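Local structure of putative Fe-S biosynthesis protein (Lactobacillus salivarius, 2P2E) at residues Gly41-Ser44 with Phe49-Leu52; Val25-Phe30 with Met58-Asp63; Ala12-Arg17 with Ser98-Thr103. The protein is of unknown function but is probably involved in the biosynthesis of iron-sulphur clusters. All blocks are in the same frame, centred on the assembly; numbering follows the deposited sequence.

Contact 1: Gly41-Ser44 with Phe49-Leu52; sequences GVCS and FRIL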
loop_
_atom_site.group_PDB
_atom_site.type_symbol
_atom_site.label_atom_id
_atom_site.label_comp_id
_atom_site.label_asym_id
_atom_site.label_seq_id
_atom_site.Cartn_x
_atom_site.Cartn_y
_atom_site.Cartn_z
ATOM N N GLY A 41 8.844 -12.687 1.973
ATOM C CA GLY A 41 8.290 -12.215 3.231
ATOM C C GLY A 41 6.961 -12.822 3.654
ATOM O O GLY A 41 6.301 -13.541 2.893
ATOM N N VAL A 42 6.579 -12.504 4.893
ATOM C CA VAL A 42 5.349 -12.966 5.540
ATOM C C VAL A 42 4.098 -12.825 4.682
ATOM O O VAL A 42 4.013 -11.945 3.824
ATOM C CB VAL A 42 5.108 -12.182 6.847
ATOM C CG1 VAL A 42 4.064 -12.888 7.693
ATOM C CG2 VAL A 42 6.432 -12.027 7.611
ATOM N N CYS A 43 3.115 -13.684 4.928
ATOM C CA CYS A 43 1.881 -13.636 4.159
ATOM C C CYS A 43 0.667 -14.108 4.931
ATOM O O CYS A 43 0.508 -15.294 5.214
ATOM C CB CYS A 43 2.019 -14.463 2.874
ATOM S SG CYS A 43 2.280 -13.432 1.414
ATOM N N SER A 44 -0.189 -13.165 5.279
ATOM C CA SER A 44 -1.406 -13.484 5.993
ATOM C C SER A 44 -2.376 -13.514 4.827
ATOM O O SER A 44 -2.999 -12.503 4.493
ATOM C CB SER A 44 -1.735 -12.349 6.957
ATOM O OG SER A 44 -0.534 -11.767 7.449
ATOM N N PHE A 49 -5.731 -5.683 2.769
ATOM C CA PHE A 49 -4.827 -4.636 2.306
ATOM C C PHE A 49 -3.657 -4.384 3.221
ATOM O O PHE A 49 -3.787 -4.441 4.432
ATOM C CB PHE A 49 -5.578 -3.326 2.158
ATOM C CG PHE A 49 -6.440 -3.268 0.957
ATOM C CD1 PHE A 49 -5.876 -3.241 -0.304
ATOM C CD2 PHE A 49 -7.815 -3.222 1.081
ATOM C CE1 PHE A 49 -6.676 -3.165 -1.434
ATOM C CE2 PHE A 49 -8.617 -3.146 -0.041
ATOM C CZ PHE A 49 -8.047 -3.115 -1.298
ATOM N N ARG A 50 -2.512 -4.083 2.633
ATOM C CA ARG A 50 -1.326 -3.785 3.409
ATOM C C ARG A 50 -0.335 -3.066 2.506
ATOM O O ARG A 50 -0.402 -3.188 1.285
ATOM C CB ARG A 50 -0.707 -5.069 3.946
ATOM C CG ARG A 50 -0.252 -5.988 2.857
ATOM C CD ARG A 50 0.564 -7.137 3.391
ATOM N NE ARG A 50 0.894 -8.063 2.319
ATOM C CZ ARG A 50 1.758 -9.060 2.437
ATOM N NH1 ARG A 50 2.387 -9.266 3.585
ATOM N NH2 ARG A 50 1.999 -9.851 1.404
ATOM N N ILE A 51 0.575 -2.305 3.099
ATOM C CA ILE A 51 1.576 -1.590 2.318
ATOM C C ILE A 51 2.893 -2.331 2.273
ATOM O O ILE A 51 3.439 -2.705 3.306
ATOM C CB ILE A 51 1.875 -0.199 2.885
ATOM C CG1 ILE A 51 0.579 0.575 3.051
ATOM C CG2 ILE A 51 2.810 0.551 1.956
ATOM C CD1 ILE A 51 -0.244 0.596 1.818
ATOM N N LEU A 52 3.402 -2.534 1.068
ATOM C CA LEU A 52 4.673 -3.211 0.886
ATOM C C LEU A 52 5.652 -2.233 0.282
ATOM O O LEU A 52 5.280 -1.422 -0.565
ATOM C CB LEU A 52 4.527 -4.388 -0.076
ATOM C CG LEU A 52 3.968 -5.730 0.379
ATOM C CD1 LEU A 52 2.782 -5.528 1.303
ATOM C CD2 LEU A 52 3.575 -6.529 -0.856
HETATM O O HOH W 1 4.283 -11.581 1.021
#
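Arg50 reaches out of strand 49-55 to the backbone of the 41-44 loop and presents the edge of its guanidinium to the Val42 carbonyl. The oxygen lies near the guanidinium plane, and Arg50 NH1 donates to Val42 O over 3.1 Å in a nearly straight bond with an N-H...O angle of 166°. Seen from the acceptor the approach is less regular, because the donor sits above the carbonyl plane, 43° out of it. The Arg50 chain runs extended from CG to NE, which carries the charged group clear of the strand and across to the loop. A water makes a second link: it accepts from Arg50 NH2 at 2.9 Å and lies 2.8 Å from Val42 O, to which it probably donates. Cys43 comes in obliquely, its SG 3.6 Å from Arg50 NH2. The loop 41-44 belongs to the connection between the sheet neighbours 24-30 and 49-55, an antiparallel pair, so the arginine ties this long connection back to the second of the strands it joins. On one face of the guanidinium, Leu52 CG of the same strand stands 4.3 Å above the plane, displaced toward the rim. The principal charge partner is Asp29, whose carboxylate forms a salt bridge with Arg50 NE and probably steadies the group's orientation, while Gln117 offers NH1 a weak additional bond.

Contact 2: Val25-Phe30 with Met58-Asp63; sequences VLLLDF and MDYKKD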
loop_
_atom_site.group_PDB
_atom_site.type_symbol
_atom_site.label_atom_id
_atom_site.label_comp_id
_atom_site.label_asym_id
_atom_site.label_seq_id
_atom_site.Cartn_x
_atom_site.Cartn_y
_atom_site.Cartn_z
ATOM N N VAL A 25 9.975 1.750 -3.878
ATOM C CA VAL A 25 8.672 1.787 -4.527
ATOM C C VAL A 25 7.614 1.297 -3.531
ATOM O O VAL A 25 7.849 0.371 -2.765
ATOM C CB VAL A 25 8.652 0.871 -5.783
ATOM C CG1 VAL A 25 7.246 0.776 -6.358
ATOM C CG2 VAL A 25 9.607 1.408 -6.825
ATOM N N LEU A 26 6.447 1.930 -3.542
ATOM C CA LEU A 26 5.365 1.556 -2.642
ATOM C C LEU A 26 4.291 0.737 -3.328
ATOM O O LEU A 26 3.908 1.014 -4.467
ATOM C CB LEU A 26 4.723 2.802 -2.043
ATOM C CG LEU A 26 5.588 3.560 -1.045
ATOM C CD1 LEU A 26 4.871 4.788 -0.574
ATOM C CD2 LEU A 26 5.898 2.662 0.123
ATOM N N LEU A 27 3.799 -0.268 -2.617
ATOM C CA LEU A 27 2.761 -1.114 -3.153
ATOM C C LEU A 27 1.580 -1.230 -2.207
ATOM O O LEU A 27 1.748 -1.392 -0.997
ATOM C CB LEU A 27 3.298 -2.514 -3.417
ATOM C CG LEU A 27 4.586 -2.664 -4.213
ATOM C CD1 LEU A 27 4.902 -4.147 -4.295
ATOM C CD2 LEU A 27 4.448 -2.061 -5.599
ATOM N N LEU A 28 0.381 -1.123 -2.761
ATOM C CA LEU A 28 -0.824 -1.306 -1.979
ATOM C C LEU A 28 -1.171 -2.733 -2.366
ATOM O O LEU A 28 -1.792 -2.982 -3.396
ATOM C CB LEU A 28 -1.918 -0.351 -2.424
ATOM C CG LEU A 28 -3.240 -0.529 -1.684
ATOM C CD1 LEU A 28 -3.039 -0.474 -0.170
ATOM C CD2 LEU A 28 -4.176 0.562 -2.127
ATOM N N ASP A 29 -0.732 -3.670 -1.542
ATOM C CA ASP A 29 -0.935 -5.076 -1.811
ATOM C C ASP A 29 -2.218 -5.676 -1.272
ATOM O O ASP A 29 -2.691 -5.316 -0.200
ATOM C CB ASP A 29 0.268 -5.860 -1.267
ATOM C CG ASP A 29 0.111 -7.360 -1.407
ATOM O OD1 ASP A 29 -0.158 -7.825 -2.535
ATOM O OD2 ASP A 29 0.267 -8.075 -0.392
ATOM N N PHE A 30 -2.792 -6.580 -2.055
ATOM C CA PHE A 30 -3.978 -7.302 -1.637
ATOM C C PHE A 30 -3.382 -8.673 -1.323
ATOM O O PHE A 30 -2.997 -9.426 -2.216
ATOM C CB PHE A 30 -5.004 -7.397 -2.762
ATOM C CG PHE A 30 -6.345 -7.847 -2.294
ATOM C CD1 PHE A 30 -7.033 -7.110 -1.332
ATOM C CD2 PHE A 30 -6.905 -9.025 -2.764
ATOM C CE1 PHE A 30 -8.257 -7.542 -0.834
ATOM C CE2 PHE A 30 -8.129 -9.470 -2.276
ATOM C CZ PHE A 30 -8.805 -8.724 -1.307
HETATM N N MSE A 58 13.433 -5.466 -7.657
HETATM C CA MSE A 58 12.567 -6.626 -7.477
HETATM C C MSE A 58 11.455 -6.630 -8.522
HETATM O O MSE A 58 11.039 -5.577 -9.004
HETATM C CB MSE A 58 12.000 -6.609 -6.055
HETATM C CG MSE A 58 13.069 -6.873 -4.995
HETATM SE SE MSE A 58 12.635 -6.298 -3.178
HETATM C CE MSE A 58 14.169 -5.111 -2.862
ATOM N N ASP A 59 10.982 -7.813 -8.888
ATOM C CA ASP A 59 9.935 -7.908 -9.896
ATOM C C ASP A 59 8.525 -7.711 -9.356
ATOM O O ASP A 59 7.829 -8.666 -9.025
ATOM C CB ASP A 59 10.026 -9.247 -10.617
ATOM C CG ASP A 59 8.941 -9.414 -11.660
ATOM O OD1 ASP A 59 8.716 -8.460 -12.449
ATOM O OD2 ASP A 59 8.321 -10.503 -11.693
ATOM N N TYR A 60 8.113 -6.453 -9.294
ATOM C CA TYR A 60 6.808 -6.080 -8.794
ATOM C C TYR A 60 5.989 -5.558 -9.951
ATOM O O TYR A 60 4.779 -5.420 -9.857
ATOM C CB TYR A 60 6.969 -4.973 -7.760
ATOM C CG TYR A 60 7.516 -3.692 -8.348
ATOM C CD1 TYR A 60 6.666 -2.738 -8.892
ATOM C CD2 TYR A 60 8.887 -3.455 -8.396
ATOM C CE1 TYR A 60 7.163 -1.567 -9.472
ATOM C CE2 TYR A 60 9.401 -2.291 -8.979
ATOM C CZ TYR A 60 8.532 -1.347 -9.517
ATOM O OH TYR A 60 9.020 -0.189 -10.105
ATOM N N LYS A 61 6.660 -5.240 -11.043
ATOM C CA LYS A 61 5.978 -4.701 -12.210
ATOM C C LYS A 61 4.906 -5.605 -12.815
ATOM O O LYS A 61 3.743 -5.222 -12.907
ATOM C CB LYS A 61 7.005 -4.352 -13.291
ATOM C CG LYS A 61 7.974 -3.255 -12.906
ATOM C CD LYS A 61 7.251 -1.922 -12.655
ATOM C CE LYS A 61 6.504 -1.409 -13.899
ATOM N NZ LYS A 61 5.762 -0.112 -13.660
ATOM N N LYS A 62 5.300 -6.798 -13.238
ATOM C CA LYS A 62 4.366 -7.719 -13.862
ATOM C C LYS A 62 3.054 -7.860 -13.097
ATOM O O LYS A 62 1.974 -7.841 -13.698
ATOM C CB LYS A 62 5.019 -9.086 -14.037
ATOM C CG LYS A 62 4.131 -10.129 -14.709
ATOM C CD LYS A 62 4.957 -11.331 -15.198
ATOM C CE LYS A 62 4.088 -12.518 -15.627
ATOM N NZ LYS A 62 3.418 -13.179 -14.458
ATOM N N ASP A 63 3.150 -7.975 -11.774
ATOM C CA ASP A 63 1.970 -8.131 -10.931
ATOM C C ASP A 63 1.320 -6.805 -10.533
ATOM O O ASP A 63 0.147 -6.585 -10.796
ATOM C CB ASP A 63 2.342 -8.937 -9.684
ATOM C CG ASP A 63 2.927 -10.298 -10.027
ATOM O OD1 ASP A 63 2.265 -11.041 -10.781
ATOM O OD2 ASP A 63 4.043 -10.623 -9.549
#
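The Tyr60 ring has Val25 over one face, with CG1 placed 4.2 Å from the ring centroid and 25° off the normal in a CH-pi contact. On the opposite face lies CG of Lys61, the next residue in the loop, 3.9 Å above the plane and displaced toward the rim. Leu27 CD2 approaches obliquely, 4.0 Å from Tyr60 CD1. Both branches of Val25 take part: CG1 rests over the ring, whereas CG2 reaches its far end and lies 3.7 Å from Tyr60 OH. CG1 is anti to the backbone N of Val25 (chi1 173°), and this rotation turns the two methyls together toward the phenol end. Leu27 works nearer the root of the side chain, where its CD1 lies 4.1 Å from Tyr60 CB. Each of the two aliphatic side chains crosses the tyrosine at about a right angle.

Val25 and Leu27 are two apart on strand 24-30 and present their side chains to the same side of the mixed beta-sheet. The 58-63 segment belongs to the connection between strands 49-55 and 66-70, and Tyr60 is the residue of the segment that touches Val25 and Leu27. Its own CG stands between the backbone N and the carbonyl carbon (chi1 65°), which swings the ring toward the strand. No hydrogen bond crosses between the two segments; the contact is apolar and buried. Tyr76, on the neighbouring strand 75-77, touches Val25, Leu27 and Lys61, while from strand 49-55 Val54 touches Val25 and Leu52 touches Leu27.

Contact 3: Ala12-Arg17 with Ser98-Thr103; sequences AKKLQR and SLLRLT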
loop_
_atom_site.group_PDB
_atom_site.type_symbol
_atom_site.label_atom_id
_atom_site.label_comp_id
_atom_site.label_asym_id
_atom_site.label_seq_id
_atom_site.Cartn_x
_atom_site.Cartn_y
_atom_site.Cartn_z
ATOM N N ALA A 12 2.084 10.673 6.153
ATOM C CA ALA A 12 3.206 10.849 5.244
ATOM C C ALA A 12 4.489 10.843 6.056
ATOM O O ALA A 12 5.469 10.228 5.676
ATOM C CB ALA A 12 3.070 12.157 4.488
ATOM N N LYS A 13 4.466 11.525 7.190
ATOM C CA LYS A 13 5.636 11.587 8.047
ATOM C C LYS A 13 6.084 10.186 8.435
ATOM O O LYS A 13 7.272 9.890 8.411
ATOM C CB LYS A 13 5.327 12.413 9.303
ATOM C CG LYS A 13 6.534 12.684 10.212
ATOM C CD LYS A 13 7.652 13.425 9.470
ATOM C CE LYS A 13 8.741 13.961 10.422
ATOM N NZ LYS A 13 9.396 12.894 11.263
ATOM N N LYS A 14 5.132 9.322 8.775
ATOM C CA LYS A 14 5.453 7.954 9.170
ATOM C C LYS A 14 5.966 7.122 7.992
ATOM O O LYS A 14 6.547 6.049 8.181
ATOM C CB LYS A 14 4.221 7.272 9.765
ATOM C CG LYS A 14 4.446 5.824 10.175
ATOM C CD LYS A 14 3.119 5.082 10.283
ATOM C CE LYS A 14 3.286 3.652 10.801
ATOM N NZ LYS A 14 3.713 3.626 12.237
ATOM N N LEU A 15 5.737 7.617 6.779
ATOM C CA LEU A 15 6.168 6.930 5.572
ATOM C C LEU A 15 7.397 7.585 4.986
ATOM O O LEU A 15 7.961 7.098 4.012
ATOM C CB LEU A 15 5.048 6.941 4.532
ATOM C CG LEU A 15 3.904 5.943 4.748
ATOM C CD1 LEU A 15 2.733 6.252 3.820
ATOM C CD2 LEU A 15 4.427 4.538 4.508
ATOM N N GLN A 16 7.818 8.681 5.598
ATOM C CA GLN A 16 8.967 9.442 5.134
ATOM C C GLN A 16 10.237 8.614 4.941
ATOM O O GLN A 16 10.906 8.718 3.911
ATOM C CB GLN A 16 9.227 10.575 6.114
ATOM C CG GLN A 16 9.973 11.761 5.535
ATOM C CD GLN A 16 9.819 13.002 6.402
ATOM O OE1 GLN A 16 10.197 13.006 7.580
ATOM N NE2 GLN A 16 9.245 14.056 5.825
ATOM N N ARG A 17 10.555 7.786 5.933
ATOM C CA ARG A 17 11.747 6.938 5.892
ATOM C C ARG A 17 11.807 6.035 4.660
ATOM O O ARG A 17 12.877 5.550 4.290
ATOM C CB ARG A 17 11.810 6.066 7.145
ATOM C CG ARG A 17 11.684 6.820 8.460
ATOM C CD ARG A 17 12.907 7.675 8.739
ATOM N NE ARG A 17 14.158 6.928 8.610
ATOM C CZ ARG A 17 14.592 6.003 9.462
ATOM N NH1 ARG A 17 13.882 5.690 10.535
ATOM N NH2 ARG A 17 15.739 5.376 9.229
ATOM N N SER A 98 -0.305 2.995 16.620
ATOM C CA SER A 98 0.588 3.657 15.678
ATOM C C SER A 98 0.399 3.173 14.251
ATOM O O SER A 98 1.254 3.414 13.397
ATOM C CB SER A 98 2.041 3.437 16.089
ATOM O OG SER A 98 2.388 2.062 16.033
ATOM N N LEU A 99 -0.710 2.493 13.984
ATOM C CA LEU A 99 -0.956 1.983 12.644
ATOM C C LEU A 99 -1.666 2.970 11.732
ATOM O O LEU A 99 -2.253 3.959 12.186
ATOM C CB LEU A 99 -1.773 0.700 12.720
ATOM C CG LEU A 99 -1.013 -0.552 13.144
ATOM C CD1 LEU A 99 -2.003 -1.672 13.417
ATOM C CD2 LEU A 99 -0.051 -0.960 12.050
ATOM N N LEU A 100 -1.606 2.697 10.434
ATOM C CA LEU A 100 -2.266 3.547 9.468
ATOM C C LEU A 100 -3.674 3.039 9.230
ATOM O O LEU A 100 -4.023 1.927 9.623
ATOM C CB LEU A 100 -1.504 3.560 8.150
ATOM C CG LEU A 100 -0.142 4.245 8.168
ATOM C CD1 LEU A 100 0.485 4.154 6.795
ATOM C CD2 LEU A 100 -0.295 5.687 8.571
ATOM N N ARG A 101 -4.479 3.865 8.578
ATOM C CA ARG A 101 -5.853 3.514 8.278
ATOM C C ARG A 101 -6.118 3.774 6.801
ATOM O O ARG A 101 -5.642 4.752 6.246
ATOM C CB ARG A 101 -6.792 4.365 9.127
ATOM C CG ARG A 101 -8.240 4.008 8.964
ATOM C CD ARG A 101 -9.124 5.140 9.450
ATOM N NE ARG A 101 -8.811 5.517 10.821
ATOM C CZ ARG A 101 -8.981 4.718 11.874
ATOM N NH1 ARG A 101 -9.471 3.486 11.711
ATOM N NH2 ARG A 101 -8.649 5.148 13.094
ATOM N N LEU A 102 -6.874 2.892 6.166
ATOM C CA LEU A 102 -7.205 3.056 4.765
ATOM C C LEU A 102 -8.712 3.172 4.607
ATOM O O LEU A 102 -9.439 2.209 4.846
ATOM C CB LEU A 102 -6.710 1.863 3.951
ATOM C CG LEU A 102 -7.122 1.934 2.473
ATOM C CD1 LEU A 102 -6.338 3.025 1.792
ATOM C CD2 LEU A 102 -6.895 0.603 1.774
ATOM N N THR A 103 -9.188 4.347 4.208
ATOM C CA THR A 103 -10.617 4.541 4.019
ATOM C C THR A 103 -10.940 5.025 2.609
ATOM O O THR A 103 -10.090 5.593 1.937
ATOM C CB THR A 103 -11.198 5.558 5.036
ATOM O OG1 THR A 103 -10.526 6.813 4.899
ATOM C CG2 THR A 103 -11.043 5.035 6.464
#
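Lys14 and Leu100 carry the apolar part of this contact, their side chains sliding past each other in opposite directions. The closest approach between them is 3.9 Å, from Lys14 CD to Leu100 CD2, with the methylene chain of the lysine lying alongside the leucine. Deeper in, Leu15 CD1 meets Leu100 CD1 at a looser 4.3 Å, although both leucines are buried. Helix 9-19 packs here beside strand 100-104, one of the strands of the mixed sheet, and Ile116 of strand 108-118 and Ile91 of strand 88-93 extend the apolar surroundings of Lys14 and Leu100 respectively.

Toward solvent the contact becomes polar. With CG anti to the backbone N (chi1 178°), the Lys14 chain runs out alongside Leu100, and a bend at chi4 (68°) turns the ammonium onto the exposed Ser98. There Lys14 NZ donates to Ser98 O over 2.7 Å, tilted only 15° from the carbonyl plane. Replacing Lys14 with an alanine would probably leave the Ser98 carbonyl without this donor and uncover one flank of Leu100. Lys14 CE also passes 3.3 Å from Ser98 O.

In the fold
All three contacts reach one mixed sheet, and along the chain they are nested: contact 1 lies inside the loop closed by contact 2, which in turn lies inside that closed by contact 3. Contacts 1 and 2, with centres about 11 Å apart, join directly through the neighbouring strands 24-30 and 49-55. Their link includes a probable hydrogen bond from Leu27 N to Leu52 O (2.8 Å) and packing of Ile51 CD1 against Leu28 CD1 at 3.6 Å. Contact 3, centred about 15 Å from contact 1, meets it where Phe49 CG lies 4.0 Å from Leu102 CD2. Contacts 2 and 3 do not touch; their centres are about 18 Å apart, on opposite sides of the chain's centre.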